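EmGH1 (Erythrobacter marinus, PDB 5Z87) probably hydrolyses beta-glucosidic bonds as a glycoside hydrolase of family 3, and may also act on xylosides and arabinofuranosides. Local coordinates at residues A[99-104]-A[170-175]; A[139-144]-A[166-171]. All coordinates share one frame; numbering follows the deposited sequence.

Interaction 1 of 2, residues A[99-104]-A[170-175]; sequences AGPEDN and RSRGSQ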
loop_
_atom_site.group_PDB
_atom_site.type_symbol
_atom_site.label_atom_id
_atom_site.label_comp_id
_atom_site.label_asym_id
_atom_site.label_seq_id
_atom_site.Cartn_x
_atom_site.Cartn_y
_atom_site.Cartn_z
ATOM N N ALA A 99 0.868 0.589 -41.728
ATOM C CA ALA A 99 1.631 1.097 -42.858
ATOM C C ALA A 99 3.094 1.319 -42.497
ATOM O O ALA A 99 3.419 1.736 -41.380
ATOM C CB ALA A 99 1.024 2.403 -43.373
ATOM N N GLY A 100 3.977 1.054 -43.476
ATOM C CA GLY A 100 5.366 1.394 -43.359
ATOM C C GLY A 100 5.595 2.891 -43.469
ATOM O O GLY A 100 4.663 3.674 -43.697
ATOM N N PRO A 101 6.860 3.298 -43.326
ATOM C CA PRO A 101 7.168 4.742 -43.250
ATOM C C PRO A 101 6.655 5.572 -44.426
ATOM O O PRO A 101 5.994 6.594 -44.202
ATOM C CB PRO A 101 8.701 4.758 -43.164
ATOM C CG PRO A 101 9.075 3.412 -42.677
ATOM C CD PRO A 101 8.059 2.454 -43.186
ATOM N N GLU A 102 6.950 5.188 -45.674
ATOM C CA GLU A 102 6.516 6.022 -46.797
ATOM C C GLU A 102 5.001 6.025 -46.929
ATOM O O GLU A 102 4.397 7.083 -47.131
ATOM C CB GLU A 102 7.148 5.564 -48.112
ATOM C CG GLU A 102 8.654 5.614 -48.141
ATOM C CD GLU A 102 9.274 4.279 -47.748
ATOM O OE1 GLU A 102 8.742 3.614 -46.816
ATOM O OE2 GLU A 102 10.285 3.893 -48.382
ATOM N N ASP A 103 4.372 4.850 -46.824
ATOM C CA ASP A 103 2.913 4.783 -46.881
ATOM C C ASP A 103 2.277 5.508 -45.702
ATOM O O ASP A 103 1.207 6.110 -45.839
ATOM C CB ASP A 103 2.451 3.327 -46.917
ATOM C CG ASP A 103 3.009 2.573 -48.106
ATOM O OD1 ASP A 103 3.347 3.223 -49.119
ATOM O OD2 ASP A 103 3.114 1.333 -48.028
ATOM N N ASN A 104 2.908 5.437 -44.530
ATOM C CA ASN A 104 2.447 6.183 -43.364
ATOM C C ASN A 104 2.386 7.666 -43.694
ATOM O O ASN A 104 1.332 8.301 -43.594
ATOM C CB ASN A 104 3.405 5.894 -42.191
ATOM C CG ASN A 104 2.904 6.364 -40.827
ATOM O OD1 ASN A 104 3.472 5.959 -39.813
ATOM N ND2 ASN A 104 1.892 7.231 -40.786
ATOM N N ARG A 170 8.074 12.619 -36.990
ATOM C CA ARG A 170 7.680 13.814 -37.731
ATOM C C ARG A 170 7.730 13.568 -39.238
ATOM O O ARG A 170 6.832 13.992 -39.976
ATOM C CB ARG A 170 8.574 14.990 -37.321
ATOM C CG ARG A 170 8.081 16.361 -37.777
ATOM C CD ARG A 170 6.697 16.671 -37.210
ATOM N NE ARG A 170 6.044 17.796 -37.878
ATOM C CZ ARG A 170 6.035 19.039 -37.406
ATOM N NH1 ARG A 170 5.424 20.011 -38.077
ATOM N NH2 ARG A 170 6.645 19.316 -36.264
ATOM N N SER A 171 8.746 12.847 -39.711
ATOM C CA SER A 171 8.817 12.522 -41.131
ATOM C C SER A 171 7.637 11.673 -41.585
ATOM O O SER A 171 7.289 11.695 -42.770
ATOM C CB SER A 171 10.135 11.802 -41.445
ATOM O OG SER A 171 10.101 10.475 -40.949
ATOM N N ARG A 172 7.010 10.932 -40.678
ATOM C CA ARG A 172 5.845 10.117 -41.011
ATOM C C ARG A 172 4.526 10.836 -40.730
ATOM O O ARG A 172 3.460 10.221 -40.820
ATOM C CB ARG A 172 5.896 8.779 -40.256
ATOM C CG ARG A 172 7.074 7.884 -40.675
ATOM C CD ARG A 172 7.289 6.690 -39.735
ATOM N NE ARG A 172 6.227 5.701 -39.878
ATOM C CZ ARG A 172 6.411 4.388 -39.812
ATOM N NH1 ARG A 172 7.627 3.889 -39.589
ATOM N NH2 ARG A 172 5.379 3.571 -39.973
ATOM N N GLY A 173 4.568 12.120 -40.397
ATOM C CA GLY A 173 3.356 12.893 -40.263
ATOM C C GLY A 173 2.860 13.094 -38.852
ATOM O O GLY A 173 1.840 13.761 -38.664
ATOM N N SER A 174 3.541 12.551 -37.855
ATOM C CA SER A 174 3.134 12.747 -36.470
ATOM C C SER A 174 3.879 13.934 -35.878
ATOM O O SER A 174 5.109 13.977 -35.922
ATOM C CB SER A 174 3.413 11.485 -35.651
ATOM O OG SER A 174 3.201 11.706 -34.268
ATOM N N GLN A 175 3.145 14.893 -35.318
ATOM C CA GLN A 175 3.791 16.031 -34.674
ATOM C C GLN A 175 3.497 16.085 -33.177
ATOM O O GLN A 175 3.785 17.102 -32.532
ATOM C CB GLN A 175 3.358 17.346 -35.327
ATOM C CG GLN A 175 2.892 17.195 -36.771
ATOM C CD GLN A 175 1.397 16.887 -36.826
ATOM O OE1 GLN A 175 0.852 16.283 -35.900
ATOM N NE2 GLN A 175 0.728 17.317 -37.896
#
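R172 and N104 bring the two backbones closest, their CA atoms 5.7 Å apart. One segment is the start of helix 101-116, with G100 as N-cap; its first turn closes with N104 N bonded to G100 O at 2.6 Å. The other runs off the end of helix 155-171 into a loop, where G173, at phi 100°, is the C-prime residue of a Schellman motif: G173 N returns to R170 O, and S174 N to A169 O. R172, next to that glycine, sends its side chain across to the start of the other helix. Its CG stands beside the backbone N (chi1 -65°) and the chain bends at chi3 (71°), which lays the guanidinium over the first turn. P101 CA sits 3.5 Å above the guanidinium plane, over its centre, while P101 CG touches R172 NH1 at 3.4 Å, proline ring and arginine chain running side by side. At the edge waits N104 OD1. It takes R172 NE at 2.8 Å, nearly in the guanidinium plane though tilted from the carbonyl plane of the amide, and a second, weak bond from R172 NH2 at 3.1 Å. The two flat groups stand almost perpendicular, and the amide oxygen alone, lying at the guanidinium edge, takes both nitrogens. The carbonyl of A99 adds another oxygen near the guanidinium edge, 3.0 Å from R172 NH2, too badly angled to count as a bond. R172 NH1 is held by the carbonyl of D138, and A396 of helix 393-399 packs on both P101 and R172. Taken together, this is a Schellman-capped helix end leading into strand 176-177 of the TIM-barrel-like N-terminal domain, tied by its arginine to the N-terminal turn of another helix of that domain.

Interaction 2 of 2, residues A[139-144]-A[166-171]; sequences GATQFP and AKEARS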
loop_
_atom_site.group_PDB
_atom_site.type_symbol
_atom_site.label_atom_id
_atom_site.label_comp_id
_atom_site.label_asym_id
_atom_site.label_seq_id
_atom_site.Cartn_x
_atom_site.Cartn_y
_atom_site.Cartn_z
ATOM N N GLY A 139 7.998 -0.732 -38.981
ATOM C CA GLY A 139 9.301 -0.405 -39.514
ATOM C C GLY A 139 10.093 0.655 -38.781
ATOM O O GLY A 139 11.163 1.024 -39.262
ATOM N N ALA A 140 9.628 1.155 -37.635
ATOM C CA ALA A 140 10.400 2.147 -36.885
ATOM C C ALA A 140 11.404 1.477 -35.942
ATOM O O ALA A 140 11.218 0.333 -35.517
ATOM C CB ALA A 140 9.473 3.065 -36.088
ATOM N N THR A 141 12.481 2.209 -35.625
ATOM C CA THR A 141 13.535 1.724 -34.735
ATOM C C THR A 141 13.011 1.520 -33.313
ATOM O O THR A 141 12.480 2.451 -32.699
ATOM C CB THR A 141 14.702 2.703 -34.714
ATOM O OG1 THR A 141 14.946 3.185 -36.037
ATOM C CG2 THR A 141 15.966 2.029 -34.169
ATOM N N GLN A 142 13.198 0.312 -32.781
ATOM C CA GLN A 142 12.729 -0.063 -31.446
ATOM C C GLN A 142 13.903 -0.049 -30.473
ATOM O O GLN A 142 14.686 -1.001 -30.412
ATOM C CB GLN A 142 12.066 -1.433 -31.485
ATOM C CG GLN A 142 10.770 -1.416 -32.252
ATOM C CD GLN A 142 9.896 -0.242 -31.847
ATOM O OE1 GLN A 142 9.305 -0.248 -30.769
ATOM N NE2 GLN A 142 9.806 0.770 -32.714
ATOM N N PHE A 143 14.019 1.027 -29.709
ATOM C CA PHE A 143 15.066 1.146 -28.709
ATOM C C PHE A 143 14.752 0.271 -27.489
ATOM O O PHE A 143 13.681 -0.345 -27.396
ATOM C CB PHE A 143 15.225 2.621 -28.369
ATOM C CG PHE A 143 15.669 3.448 -29.536
ATOM C CD1 PHE A 143 17.017 3.531 -29.869
ATOM C CD2 PHE A 143 14.743 4.126 -30.321
ATOM C CE1 PHE A 143 17.439 4.291 -30.961
ATOM C CE2 PHE A 143 15.154 4.893 -31.411
ATOM C CZ PHE A 143 16.498 4.977 -31.732
ATOM N N PRO A 144 15.690 0.132 -26.542
ATOM C CA PRO A 144 15.359 -0.619 -25.324
ATOM C C PRO A 144 14.186 0.046 -24.613
ATOM O O PRO A 144 13.988 1.259 -24.697
ATOM C CB PRO A 144 16.643 -0.547 -24.489
ATOM C CG PRO A 144 17.733 -0.271 -25.473
ATOM C CD PRO A 144 17.095 0.583 -26.530
ATOM N N ALA A 166 11.989 11.279 -32.647
ATOM C CA ALA A 166 11.209 12.407 -33.144
ATOM C C ALA A 166 11.341 12.547 -34.665
ATOM O O ALA A 166 10.343 12.776 -35.365
ATOM C CB ALA A 166 11.639 13.691 -32.432
ATOM N N LYS A 167 12.566 12.403 -35.189
ATOM C CA LYS A 167 12.789 12.443 -36.634
ATOM C C LYS A 167 11.896 11.449 -37.346
ATOM O O LYS A 167 11.232 11.787 -38.330
ATOM C CB LYS A 167 14.252 12.129 -36.959
ATOM C CG LYS A 167 15.222 13.247 -36.733
ATOM C CD LYS A 167 16.647 12.756 -37.008
ATOM C CE LYS A 167 17.664 13.815 -36.626
ATOM N NZ LYS A 167 19.053 13.283 -36.672
ATOM N N GLU A 168 11.887 10.203 -36.863
ATOM C CA GLU A 168 11.099 9.164 -37.508
ATOM C C GLU A 168 9.612 9.485 -37.428
ATOM O O GLU A 168 8.862 9.235 -38.380
ATOM C CB GLU A 168 11.409 7.795 -36.879
ATOM C CG GLU A 168 12.882 7.372 -36.984
ATOM C CD GLU A 168 13.139 5.879 -36.737
ATOM O OE1 GLU A 168 12.179 5.073 -36.632
ATOM O OE2 GLU A 168 14.335 5.512 -36.647
ATOM N N ALA A 169 9.170 10.059 -36.307
ATOM C CA ALA A 169 7.750 10.348 -36.140
ATOM C C ALA A 169 7.320 11.520 -37.023
ATOM O O ALA A 169 6.314 11.437 -37.734
ATOM C CB ALA A 169 7.441 10.632 -34.663
ATOM N N ARG A 170 8.074 12.619 -36.990
ATOM C CA ARG A 170 7.680 13.814 -37.731
ATOM C C ARG A 170 7.730 13.568 -39.238
ATOM O O ARG A 170 6.832 13.992 -39.976
ATOM C CB ARG A 170 8.574 14.990 -37.321
ATOM C CG ARG A 170 8.081 16.361 -37.777
ATOM C CD ARG A 170 6.697 16.671 -37.210
ATOM N NE ARG A 170 6.044 17.796 -37.878
ATOM C CZ ARG A 170 6.035 19.039 -37.406
ATOM N NH1 ARG A 170 5.424 20.011 -38.077
ATOM N NH2 ARG A 170 6.645 19.316 -36.264
ATOM N N SER A 171 8.746 12.847 -39.711
ATOM C CA SER A 171 8.817 12.522 -41.131
ATOM C C SER A 171 7.637 11.673 -41.585
ATOM O O SER A 171 7.289 11.695 -42.770
ATOM C CB SER A 171 10.135 11.802 -41.445
ATOM O OG SER A 171 10.101 10.475 -40.949
HETATM O O HOH W 1 11.539 4.906 -33.597
#
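Within the TIM-barrel-like N-terminal domain, the loop between strand 126-129 and helix 146-150 is fastened to helix 155-171 by one buried carboxylate, that of E168, which grips T141 with both oxygens. T141 N gives its hydrogen to E168 OE1 at 3.1 Å, close to straight at 163°; E168 OE1 takes it on its syn lone pair, the side of the other oxygen. The hydroxyl T141 OG1 donates to E168 OE2 in a very short bond of 2.5 Å. Threonine OG1 stands beside its own backbone N (chi1 -41°), which lets amide and hydroxyl face the same carboxylate, while the glutamate chain, extended beyond CG, meets the threonine side chain at about a right angle. A140 CB packs against E168 OE1 at 3.4 Å. H405 of helix 403-416, through ND1, is a second partner of E168 OE2, so the acid also ties the loop and its helix to a part of the chain far along the sequence. With an alanine here the carboxylate is gone, which would probably leave the amide and hydroxyl of T141, and H405, without the group they share and open a gap between loop and helix. Beside the carboxylate, a water donates to both sides at once, 2.8 Å to T141 O and 3.1 Å to E168 OE1.

In the fold
Interactions 1 and 2 lie 9 Å apart, centre to centre, and both draw on the last turns of helix 155-171, sharing R170 and S171. E168 reaches out from within the helix toward the loop 139-144, whereas R172 reaches from just past its end toward helix 101-116. The two contacts also touch directly, R172 NH1 packing 3.9 Å from A140 N. The Schellman turn that ends the helix lies between them along the chain. Both contacts stand away from the dithiothreitol pocket and the magnesium site at D713 and I715; both are structural packing inside one domain, joining helix 155-171 to the loop 139-144 and to the start of helix 101-116.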